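Local coordinates for protein serpin-12 (Manduca sexta, PDB 6CJ7) that probably inhibits serine proteases by the serpin suicide-substrate mechanism and controls the prophenoloxidase activation system in larval hemolymph, at residues A[97-103]-A[120-126]; A[163-169]-A[313-319]; A[173-178]-A[226-232]; A[271-275]-A[325-329]. All blocks are in the same frame, centred on the assembly; numbering follows the deposited sequence.

Interaction 1 (A[97-103]-A[120-126])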
# COMPACT_ATOMS: atom_id res chain seq x y z
N ASN A 97 -5.45 -6.81 -8.62
CA ASN A 97 -6.34 -5.69 -8.93
C ASN A 97 -7.48 -6.21 -9.79
O ASN A 97 -7.24 -6.93 -10.77
CB ASN A 97 -5.59 -4.57 -9.67
CG ASN A 97 -4.29 -4.17 -8.97
OD1 ASN A 97 -4.32 -3.70 -7.83
ND2 ASN A 97 -3.16 -4.35 -9.66
N ASN A 98 -8.72 -5.87 -9.43
CA ASN A 98 -9.83 -6.30 -10.28
C ASN A 98 -11.05 -5.43 -10.02
O ASN A 98 -11.20 -4.83 -8.95
CB ASN A 98 -10.18 -7.78 -10.04
CG ASN A 98 -10.60 -8.52 -11.31
OD1 ASN A 98 -11.30 -7.97 -12.18
ND2 ASN A 98 -10.20 -9.78 -11.42
N VAL A 99 -11.93 -5.39 -11.01
CA VAL A 99 -13.24 -4.74 -10.89
C VAL A 99 -14.27 -5.82 -11.18
O VAL A 99 -14.35 -6.32 -12.31
CB VAL A 99 -13.39 -3.56 -11.87
CG1 VAL A 99 -14.74 -2.87 -11.67
CG2 VAL A 99 -12.25 -2.57 -11.72
N PHE A 100 -15.06 -6.18 -10.18
CA PHE A 100 -16.08 -7.21 -10.32
C PHE A 100 -17.41 -6.52 -10.57
O PHE A 100 -17.99 -5.92 -9.66
CB PHE A 100 -16.11 -8.11 -9.08
CG PHE A 100 -14.84 -8.91 -8.90
CD1 PHE A 100 -13.85 -8.49 -8.02
CD2 PHE A 100 -14.64 -10.07 -9.62
CE1 PHE A 100 -12.67 -9.22 -7.85
CE2 PHE A 100 -13.47 -10.81 -9.47
CZ PHE A 100 -12.49 -10.38 -8.58
N LEU A 101 -17.87 -6.58 -11.81
CA LEU A 101 -19.04 -5.85 -12.27
C LEU A 101 -20.23 -6.80 -12.40
O LEU A 101 -20.15 -7.82 -13.10
CB LEU A 101 -18.76 -5.19 -13.62
CG LEU A 101 -19.95 -4.50 -14.25
CD1 LEU A 101 -20.27 -3.24 -13.47
CD2 LEU A 101 -19.56 -4.15 -15.67
N SER A 102 -21.33 -6.45 -11.73
CA SER A 102 -22.53 -7.27 -11.79
C SER A 102 -22.95 -7.56 -13.23
O SER A 102 -22.89 -6.68 -14.09
CB SER A 102 -23.68 -6.57 -11.06
OG SER A 102 -24.93 -7.11 -11.41
N GLU A 103 -23.39 -8.79 -13.47
CA GLU A 103 -23.86 -9.17 -14.79
C GLU A 103 -25.14 -8.45 -15.19
O GLU A 103 -25.59 -8.62 -16.33
CB GLU A 103 -24.07 -10.67 -14.87
CG GLU A 103 -22.78 -11.47 -14.87
CD GLU A 103 -23.02 -12.94 -15.12
OE1 GLU A 103 -24.18 -13.29 -15.42
OE2 GLU A 103 -22.06 -13.73 -15.01
N ASP A 120 -2.67 -3.47 -14.80
CA ASP A 120 -2.52 -4.83 -14.25
C ASP A 120 -3.80 -5.24 -13.52
O ASP A 120 -3.79 -5.73 -12.38
CB ASP A 120 -1.30 -4.91 -13.35
CG ASP A 120 -1.05 -6.31 -12.82
OD1 ASP A 120 -1.30 -7.29 -13.56
OD2 ASP A 120 -0.63 -6.42 -11.66
N SER A 121 -4.93 -4.98 -14.16
CA SER A 121 -6.23 -5.17 -13.54
C SER A 121 -7.14 -5.81 -14.58
O SER A 121 -6.67 -6.35 -15.59
CB SER A 121 -6.76 -3.84 -12.99
OG SER A 121 -7.94 -4.02 -12.22
N ASP A 122 -8.45 -5.77 -14.34
CA ASP A 122 -9.39 -6.39 -15.26
C ASP A 122 -10.78 -5.87 -14.95
O ASP A 122 -11.00 -5.20 -13.95
CB ASP A 122 -9.35 -7.92 -15.13
CG ASP A 122 -9.64 -8.63 -16.43
OD1 ASP A 122 -10.18 -8.00 -17.37
OD2 ASP A 122 -9.33 -9.84 -16.50
N LEU A 123 -11.70 -6.16 -15.86
CA LEU A 123 -13.12 -5.91 -15.64
C LEU A 123 -13.82 -7.26 -15.79
O LEU A 123 -13.85 -7.82 -16.89
CB LEU A 123 -13.65 -4.87 -16.62
CG LEU A 123 -15.08 -4.36 -16.44
CD1 LEU A 123 -15.34 -3.89 -15.04
CD2 LEU A 123 -15.35 -3.23 -17.43
N THR A 124 -14.39 -7.76 -14.70
CA THR A 124 -14.80 -9.17 -14.60
C THR A 124 -16.29 -9.29 -14.32
O THR A 124 -16.76 -8.89 -13.24
CB THR A 124 -13.99 -9.86 -13.49
OG1 THR A 124 -12.59 -9.79 -13.79
CG2 THR A 124 -14.39 -11.33 -13.38
N PRO A 125 -17.08 -9.83 -15.25
CA PRO A 125 -18.51 -10.04 -14.96
C PRO A 125 -18.70 -11.01 -13.80
O PRO A 125 -18.00 -12.02 -13.70
CB PRO A 125 -19.06 -10.61 -16.27
CG PRO A 125 -18.05 -10.28 -17.30
CD PRO A 125 -16.72 -10.25 -16.61
N THR A 126 -19.64 -10.68 -12.92
CA THR A 126 -19.84 -11.40 -11.67
C THR A 126 -21.32 -11.46 -11.34
O THR A 126 -22.01 -10.43 -11.39
CB THR A 126 -19.08 -10.72 -10.53
OG1 THR A 126 -17.69 -10.64 -10.86
CG2 THR A 126 -19.25 -11.48 -9.22
O HOH W 1 -3.79 -7.99 -10.72
O HOH W 2 -0.23 -3.89 -10.16
O HOH W 3 -10.48 -11.99 -13.42
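T124 meets N98 at about a right angle, and its OG1 donates to N98 OD1 over 2.8 Å, a short bond in which the donor sits slightly tilted from the carbonyl plane of the amide. A water joins T124 OG1 to N98 ND2, so both ends of the asparagine head are engaged. F100 runs alongside T124, pointing the same way; the edge of its ring turns to the next threonine, with F100 CD2 3.3 Å from T126 OG1. Beta-branched threonines suit such an extended strand. On the other face lie V99, L101 and L123. The CG of L123 is anti to the backbone N (chi1 -173°), which brings L123 CD1 back to within 3.6 Å of V99 CG1, with L107 and F111 also packing against L123. At the start of the pair N97 ND2 donates to D120 O (3.1 Å), which lies in the amide plane of N97, while ND2 stands above the carbonyl plane of D120; N97 OD1 is held by N169. Between these side chains the backbones are laced in parallel, T124 N giving to V99 O (2.8 Å). The connection includes helix 109-118, and the two strands correspond to the second and first strands of the large serpin beta-sheet A.

Interaction 2 (A[163-169]-A[313-319])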
# COMPACT_ATOMS: atom_id res chain seq x y z
N THR A 163 -25.92 -5.69 -5.39
CA THR A 163 -24.54 -5.25 -5.57
C THR A 163 -24.27 -4.99 -7.04
O THR A 163 -24.63 -5.80 -7.90
CB THR A 163 -23.58 -6.32 -5.05
OG1 THR A 163 -23.85 -6.52 -3.66
CG2 THR A 163 -22.11 -5.92 -5.26
N GLN A 164 -23.62 -3.86 -7.32
CA GLN A 164 -23.31 -3.48 -8.69
C GLN A 164 -21.85 -3.66 -9.04
O GLN A 164 -21.53 -4.15 -10.14
CB GLN A 164 -23.72 -2.02 -8.94
CG GLN A 164 -25.21 -1.82 -8.75
CD GLN A 164 -25.73 -0.57 -9.41
OE1 GLN A 164 -26.95 -0.37 -9.49
NE2 GLN A 164 -24.82 0.28 -9.87
N MET A 165 -20.93 -3.31 -8.14
CA MET A 165 -19.52 -3.29 -8.49
C MET A 165 -18.69 -3.43 -7.23
O MET A 165 -18.88 -2.67 -6.28
CB MET A 165 -19.15 -1.99 -9.23
CG MET A 165 -17.80 -2.05 -9.89
SD MET A 165 -17.31 -0.42 -10.52
CE MET A 165 -18.84 0.30 -11.02
N VAL A 166 -17.77 -4.39 -7.22
CA VAL A 166 -16.85 -4.59 -6.12
C VAL A 166 -15.44 -4.37 -6.66
O VAL A 166 -14.99 -5.11 -7.54
CB VAL A 166 -16.98 -5.99 -5.50
CG1 VAL A 166 -15.90 -6.19 -4.42
CG2 VAL A 166 -18.36 -6.19 -4.92
N MET A 167 -14.75 -3.37 -6.14
CA MET A 167 -13.38 -3.11 -6.53
C MET A 167 -12.44 -3.69 -5.48
O MET A 167 -12.63 -3.49 -4.28
CB MET A 167 -13.17 -1.61 -6.71
CG MET A 167 -14.23 -1.01 -7.66
SD MET A 167 -13.72 0.58 -8.25
CE MET A 167 -12.46 0.11 -9.45
N VAL A 168 -11.43 -4.44 -5.93
CA VAL A 168 -10.43 -5.03 -5.04
C VAL A 168 -9.03 -4.66 -5.52
O VAL A 168 -8.72 -4.72 -6.72
CB VAL A 168 -10.56 -6.57 -4.92
CG1 VAL A 168 -11.89 -6.95 -4.38
CG2 VAL A 168 -10.29 -7.27 -6.23
N ASN A 169 -8.19 -4.25 -4.58
CA ASN A 169 -6.79 -3.96 -4.88
C ASN A 169 -5.99 -4.44 -3.68
O ASN A 169 -6.14 -3.89 -2.58
CB ASN A 169 -6.56 -2.47 -5.13
CG ASN A 169 -7.31 -1.98 -6.35
OD1 ASN A 169 -8.49 -1.60 -6.27
ND2 ASN A 169 -6.63 -2.03 -7.51
N PRO A 313 -23.34 2.05 -13.61
CA PRO A 313 -23.11 1.44 -12.29
C PRO A 313 -22.50 2.45 -11.34
O PRO A 313 -22.06 3.53 -11.74
CB PRO A 313 -22.14 0.29 -12.60
CG PRO A 313 -21.33 0.83 -13.76
CD PRO A 313 -22.30 1.67 -14.59
N GLN A 314 -22.50 2.10 -10.06
CA GLN A 314 -21.70 2.83 -9.09
C GLN A 314 -20.89 1.83 -8.28
O GLN A 314 -21.11 0.61 -8.35
CB GLN A 314 -22.55 3.70 -8.16
CG GLN A 314 -23.42 2.95 -7.19
CD GLN A 314 -24.77 2.58 -7.76
OE1 GLN A 314 -25.24 3.18 -8.75
NE2 GLN A 314 -25.40 1.58 -7.17
N VAL A 315 -19.93 2.35 -7.51
CA VAL A 315 -19.10 1.49 -6.66
C VAL A 315 -19.91 1.06 -5.45
O VAL A 315 -20.40 1.89 -4.69
CB VAL A 315 -17.82 2.21 -6.23
CG1 VAL A 315 -17.00 1.30 -5.29
CG2 VAL A 315 -16.98 2.63 -7.45
N SER A 316 -20.08 -0.26 -5.30
CA SER A 316 -20.76 -0.78 -4.12
C SER A 316 -19.80 -1.02 -2.97
O SER A 316 -20.14 -0.75 -1.81
CB SER A 316 -21.49 -2.08 -4.44
OG SER A 316 -22.33 -1.92 -5.57
N SER A 317 -18.63 -1.57 -3.27
CA SER A 317 -17.62 -1.85 -2.26
C SER A 317 -16.26 -1.54 -2.87
O SER A 317 -16.03 -1.83 -4.05
CB SER A 317 -17.67 -3.32 -1.81
OG SER A 317 -18.86 -3.57 -1.06
N ALA A 318 -15.39 -0.92 -2.08
CA ALA A 318 -14.02 -0.63 -2.49
C ALA A 318 -13.12 -1.17 -1.38
O ALA A 318 -13.13 -0.65 -0.26
CB ALA A 318 -13.79 0.87 -2.68
N LEU A 319 -12.38 -2.24 -1.69
CA LEU A 319 -11.69 -3.03 -0.68
C LEU A 319 -10.21 -3.09 -0.99
O LEU A 319 -9.82 -3.33 -2.14
CB LEU A 319 -12.28 -4.44 -0.61
CG LEU A 319 -13.79 -4.48 -0.39
CD1 LEU A 319 -14.33 -5.91 -0.47
CD2 LEU A 319 -14.11 -3.87 0.96
O HOH W 4 -27.82 1.14 -6.92
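Strands 165-174 and 317-326 are the third and fifth strands of serpin sheet A, and this contact is the end where strand 317-326 begins. Here S316 binds the strand start: with its OG anti to the carbonyl carbon (chi1 -52°), the oxygen faces strand 165-174 and takes two backbone N-H groups, from Q164 N at 2.9 Å and M165 N at 3.2 Å. In return M165 O accepts from both S316 N (2.9 Å) and S317 N, each in its carbonyl plane. Serine suits the place, its short side chain putting an acceptor beside two consecutive N-H groups. Regular parallel pairing follows, M167 N donating to S317 O over 2.9 Å in a nearly straight bond (172°). Flexible methionines fill the buried face: the CE of M165 settles 3.7 Å from P313 CB, and M167 crosses V315 at about a right angle, its SD 3.9 Å from V315 CG2, with helix 40-51 covering M167. Nearer solvent, Q164 and Q314 cross obliquely, amide planes 33° apart, and a water bridges Q164 OE1 and Q314 NE2. V166, S317, V168 and L319 face the other way. Direct bonding between these two strands is characteristic of an uninserted serpin, whose cleaved reactive-centre loop would part them to enter as a fourth strand.

Interaction 3 (A[173-178]-A[226-232])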
# COMPACT_ATOMS: atom_id res chain seq x y z
N PHE A 173 4.04 -8.12 -0.05
CA PHE A 173 5.47 -8.03 -0.31
C PHE A 173 6.26 -8.79 0.74
O PHE A 173 6.03 -8.63 1.94
CB PHE A 173 5.98 -6.57 -0.33
CG PHE A 173 7.44 -6.46 -0.68
CD1 PHE A 173 8.42 -6.36 0.31
CD2 PHE A 173 7.85 -6.46 -2.00
CE1 PHE A 173 9.76 -6.27 -0.00
CE2 PHE A 173 9.19 -6.36 -2.33
CZ PHE A 173 10.16 -6.26 -1.34
N LYS A 174 7.20 -9.62 0.28
CA LYS A 174 8.24 -10.18 1.13
C LYS A 174 9.50 -10.20 0.29
O LYS A 174 9.55 -10.89 -0.73
CB LYS A 174 7.88 -11.59 1.61
CG LYS A 174 8.70 -12.07 2.84
CD LYS A 174 10.08 -12.52 2.49
CE LYS A 174 10.90 -12.77 3.74
NZ LYS A 174 12.33 -12.94 3.39
N GLY A 175 10.52 -9.44 0.70
CA GLY A 175 11.72 -9.28 -0.09
C GLY A 175 12.90 -10.01 0.53
O GLY A 175 12.83 -10.57 1.62
N LEU A 176 14.00 -9.99 -0.21
CA LEU A 176 15.27 -10.54 0.23
C LEU A 176 16.25 -9.38 0.36
O LEU A 176 16.45 -8.63 -0.60
CB LEU A 176 15.79 -11.58 -0.77
CG LEU A 176 16.96 -12.46 -0.37
CD1 LEU A 176 16.45 -13.80 0.11
CD2 LEU A 176 17.90 -12.64 -1.55
N TRP A 177 16.84 -9.21 1.54
CA TRP A 177 17.81 -8.14 1.70
C TRP A 177 19.00 -8.34 0.78
O TRP A 177 19.40 -9.47 0.46
CB TRP A 177 18.30 -8.06 3.15
CG TRP A 177 17.23 -7.85 4.16
CD1 TRP A 177 16.87 -8.72 5.15
CD2 TRP A 177 16.40 -6.69 4.32
NE1 TRP A 177 15.86 -8.19 5.91
CE2 TRP A 177 15.56 -6.94 5.43
CE3 TRP A 177 16.27 -5.47 3.64
CZ2 TRP A 177 14.60 -6.02 5.87
CZ3 TRP A 177 15.32 -4.55 4.07
CH2 TRP A 177 14.50 -4.83 5.19
N GLU A 178 19.58 -7.22 0.35
CA GLU A 178 20.86 -7.27 -0.37
C GLU A 178 21.91 -8.02 0.43
O GLU A 178 22.67 -8.84 -0.11
CB GLU A 178 21.31 -5.84 -0.67
CG GLU A 178 22.42 -5.69 -1.68
CD GLU A 178 22.74 -4.23 -1.94
OE1 GLU A 178 23.11 -3.52 -0.97
OE2 GLU A 178 22.60 -3.78 -3.09
N PRO A 226 18.41 -1.75 1.55
CA PRO A 226 18.11 -2.20 0.18
C PRO A 226 17.74 -3.68 0.11
O PRO A 226 18.28 -4.53 0.83
CB PRO A 226 19.41 -1.93 -0.58
CG PRO A 226 20.29 -1.15 0.35
CD PRO A 226 19.85 -1.50 1.74
N PHE A 227 16.81 -3.98 -0.80
CA PHE A 227 16.50 -5.36 -1.14
C PHE A 227 17.34 -5.78 -2.34
O PHE A 227 18.12 -5.00 -2.89
CB PHE A 227 15.00 -5.51 -1.37
CG PHE A 227 14.17 -5.42 -0.11
CD1 PHE A 227 13.54 -4.23 0.24
CD2 PHE A 227 14.01 -6.54 0.72
CE1 PHE A 227 12.75 -4.16 1.41
CE2 PHE A 227 13.24 -6.47 1.89
CZ PHE A 227 12.61 -5.28 2.22
N GLU A 228 17.18 -7.04 -2.76
CA GLU A 228 18.04 -7.65 -3.77
C GLU A 228 18.04 -6.83 -5.06
O GLU A 228 16.99 -6.38 -5.53
CB GLU A 228 17.58 -9.08 -4.07
CG GLU A 228 18.69 -10.00 -4.54
CD GLU A 228 18.23 -11.38 -4.99
OE1 GLU A 228 17.03 -11.58 -5.24
OE2 GLU A 228 19.09 -12.28 -5.10
N TYR A 229 19.24 -6.63 -5.63
CA TYR A 229 19.46 -5.88 -6.87
C TYR A 229 19.00 -4.43 -6.76
O TYR A 229 18.80 -3.75 -7.77
CB TYR A 229 18.78 -6.57 -8.06
CG TYR A 229 19.17 -8.03 -8.20
CD1 TYR A 229 20.50 -8.39 -8.37
CD2 TYR A 229 18.23 -9.04 -8.14
CE1 TYR A 229 20.88 -9.71 -8.49
CE2 TYR A 229 18.59 -10.37 -8.26
CZ TYR A 229 19.92 -10.70 -8.43
OH TYR A 229 20.29 -12.03 -8.54
N ASN A 230 18.87 -3.94 -5.52
CA ASN A 230 18.38 -2.60 -5.21
C ASN A 230 17.07 -2.29 -5.93
O ASN A 230 16.81 -1.15 -6.31
CB ASN A 230 19.43 -1.53 -5.52
CG ASN A 230 19.20 -0.25 -4.73
OD1 ASN A 230 18.80 -0.30 -3.56
ND2 ASN A 230 19.43 0.89 -5.35
N GLU A 231 16.22 -3.30 -6.10
CA GLU A 231 14.92 -3.08 -6.75
C GLU A 231 14.00 -2.28 -5.85
O GLU A 231 13.23 -1.43 -6.32
CB GLU A 231 14.28 -4.42 -7.10
CG GLU A 231 15.02 -5.14 -8.21
CD GLU A 231 14.56 -6.56 -8.41
OE1 GLU A 231 13.79 -7.06 -7.55
OE2 GLU A 231 14.98 -7.17 -9.42
N TYR A 232 14.07 -2.55 -4.55
CA TYR A 232 13.23 -1.92 -3.54
C TYR A 232 14.11 -1.52 -2.37
O TYR A 232 15.20 -2.06 -2.17
CB TYR A 232 12.11 -2.85 -3.02
CG TYR A 232 11.30 -3.49 -4.13
CD1 TYR A 232 10.19 -2.84 -4.66
CD2 TYR A 232 11.64 -4.74 -4.63
CE1 TYR A 232 9.46 -3.41 -5.69
CE2 TYR A 232 10.93 -5.31 -5.66
CZ TYR A 232 9.82 -4.66 -6.17
OH TYR A 232 9.10 -5.24 -7.19
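An aromatic cluster at the breach, the top of serpin sheet A where insertion of the reactive-centre loop is expected to begin, brings F173, W177, F227 and Y232 together. F227 lies in the middle with both faces used. Over one, the six-membered ring of W177 stacks offset and almost parallel, centroids 4.2 Å apart and planes at 12°, with W177 CZ3 only 3.4 Å from F227 CZ. Against the opposite face comes F173 edge first, in a T-shaped pair with planes at 78°; its CG is anti to the backbone N (chi1 -176°), which directs the ring toward F227 and Y232. The same F173 ring turns another stretch of its edge to the face of Y232, placing F173 CE2 3.7 Å from Y232 CD2. Y232 also has a cation-pi partner in R87. G175 has no side chain, and F227 CD2 can therefore approach its carbonyl carbon to 3.6 Å. In the serpin fold this places the end of the third strand of sheet A against the turn between strands 220-226 and 232-239. Tryptophan suits its position doubly, stacking with its six-membered ring while NE1 bonds to D327 O, beside the reactive loop's proximal hinge. Backbone bonds hold the two segments in step: E178 N donates to P226 O (3.0 Å) almost perfectly straight, while E228 N to L176 O is weak. L176 CD2 lies 3.7 Å from E228 CD, whose carboxylate has a salt-bridge partner in R90.

Interaction 4 (A[271-275]-A[325-329])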
# COMPACT_ATOMS: atom_id res chain seq x y z
N GLU A 271 19.29 -2.16 15.01
CA GLU A 271 18.43 -3.15 15.65
C GLU A 271 17.02 -2.91 15.15
O GLU A 271 16.44 -1.86 15.43
CB GLU A 271 18.49 -3.06 17.17
CG GLU A 271 19.90 -3.30 17.70
CD GLU A 271 20.01 -3.25 19.22
OE1 GLU A 271 18.98 -3.23 19.92
OE2 GLU A 271 21.15 -3.22 19.72
N LEU A 272 16.49 -3.88 14.40
CA LEU A 272 15.20 -3.73 13.71
C LEU A 272 14.27 -4.88 14.07
O LEU A 272 14.60 -6.03 13.76
CB LEU A 272 15.42 -3.64 12.19
CG LEU A 272 14.17 -3.39 11.36
CD1 LEU A 272 13.68 -1.97 11.56
CD2 LEU A 272 14.43 -3.66 9.87
N PRO A 273 13.10 -4.64 14.68
CA PRO A 273 12.20 -5.76 14.99
C PRO A 273 11.70 -6.42 13.72
O PRO A 273 11.31 -5.76 12.75
CB PRO A 273 11.06 -5.09 15.76
CG PRO A 273 11.40 -3.68 15.91
CD PRO A 273 12.54 -3.32 15.03
N LYS A 274 11.71 -7.76 13.74
CA LYS A 274 10.95 -8.52 12.76
C LYS A 274 9.47 -8.22 12.91
O LYS A 274 8.96 -8.12 14.03
CB LYS A 274 11.13 -10.04 12.97
CG LYS A 274 12.46 -10.60 12.60
CD LYS A 274 12.30 -11.99 12.00
CE LYS A 274 12.26 -13.07 13.06
NZ LYS A 274 12.32 -14.42 12.43
N PHE A 275 8.76 -8.10 11.78
CA PHE A 275 7.32 -7.95 11.86
C PHE A 275 6.67 -8.49 10.59
O PHE A 275 7.30 -8.61 9.54
CB PHE A 275 6.91 -6.49 12.12
CG PHE A 275 7.26 -5.54 11.01
CD1 PHE A 275 6.43 -5.37 9.91
CD2 PHE A 275 8.42 -4.79 11.09
CE1 PHE A 275 6.77 -4.49 8.89
CE2 PHE A 275 8.75 -3.90 10.09
CZ PHE A 275 7.94 -3.74 8.98
N THR A 325 5.87 -8.39 5.11
CA THR A 325 6.59 -9.25 6.03
C THR A 325 8.07 -8.99 5.87
O THR A 325 8.57 -8.94 4.74
CB THR A 325 6.30 -10.74 5.77
OG1 THR A 325 4.89 -10.98 5.87
CG2 THR A 325 7.03 -11.62 6.76
N ILE A 326 8.79 -8.86 6.99
CA ILE A 326 10.25 -8.82 6.92
C ILE A 326 10.84 -9.88 7.84
O ILE A 326 10.25 -10.23 8.87
CB ILE A 326 10.83 -7.42 7.26
CG1 ILE A 326 10.65 -7.05 8.72
CG2 ILE A 326 10.23 -6.34 6.34
CD1 ILE A 326 11.49 -5.84 9.08
N ASP A 327 12.00 -10.40 7.45
CA ASP A 327 12.76 -11.30 8.32
C ASP A 327 14.24 -11.18 7.94
O ASP A 327 14.63 -10.23 7.26
CB ASP A 327 12.22 -12.74 8.26
CG ASP A 327 12.36 -13.41 6.90
OD1 ASP A 327 13.18 -12.98 6.06
OD2 ASP A 327 11.64 -14.41 6.67
N GLU A 328 15.06 -12.13 8.38
CA GLU A 328 16.51 -11.99 8.26
C GLU A 328 17.05 -12.25 6.87
O GLU A 328 18.21 -11.92 6.60
CB GLU A 328 17.23 -12.94 9.22
CG GLU A 328 17.05 -12.67 10.72
CD GLU A 328 15.85 -13.40 11.32
OE1 GLU A 328 15.82 -13.52 12.56
OE2 GLU A 328 14.92 -13.82 10.60
N ARG A 329 16.28 -12.88 5.99
CA ARG A 329 16.89 -13.54 4.83
C ARG A 329 17.43 -12.54 3.82
O ARG A 329 16.80 -11.52 3.52
CB ARG A 329 15.87 -14.48 4.17
CG ARG A 329 16.55 -15.56 3.36
CD ARG A 329 15.58 -16.58 2.78
NE ARG A 329 16.30 -17.51 1.90
CZ ARG A 329 16.13 -17.58 0.59
NH1 ARG A 329 15.25 -16.78 -0.01
NH2 ARG A 329 16.83 -18.45 -0.13
O HOH W 5 14.94 -15.72 14.17
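The two backbones run roughly against each other, 137° apart between 272-275 and 325-328, and I326 N donates to F275 O at 3.0 Å, nearly along the C=O axis. Next to this bond I326 lies over one face of the F275 ring in a CH-pi contact, CG1 4.1 Å from the ring centroid. Its chi1 of 69° places CG1 between the backbone N and the carbonyl carbon, and the extended end carries CD1 to 3.5 Å from F275 CE2. The same methyl meets L272 CD2 at 3.7 Å, the two side chains crossing at about a right angle; branched aliphatic side chains suit this buried spot, where M204 also packs on I326. Beyond lies the breach of the serpin fold, where strand 317-326 gives way to the proximal hinge of the reactive-centre loop. There K274, bent at chi2 and chi3, folds its long chain past D327 and forms a salt bridge with E328, NZ reaching the syn lone pair of OE2 at 3.2 Å. A lysine-glutamate pair at the equivalent place is known from antitrypsin. A water bonded to E328 OE1 makes a weak contact with the lysine, and OE1 also has T186 as a partner. The chain around E328 bends in an Asx turn, D327 OD1 taking R329 N (3.1 Å) from above its carboxylate plane; K174 forms a salt bridge to that oxygen and would be expected to keep D327 ionised.

From the N terminus, interaction 1 closes first, returning the chain through helix 109-118 to lay strand 123-126 beside strand 92-102. Interaction 2 opens at 163-169 and does not close until 313-319, so its long loop encloses interaction 3, which shuts at 226-232. Interaction 4 opens at 271-275, still within that loop, and closes at 325-329 beyond it, so interactions 2 and 4 cross. Interactions 1 and 2 adjoin through backbone bonds between strands 92-102 and 165-174. Interactions 3 and 4 meet at the breach, about 33 to 35 Å between centres from interaction 2, at the far ends of the strands it joins.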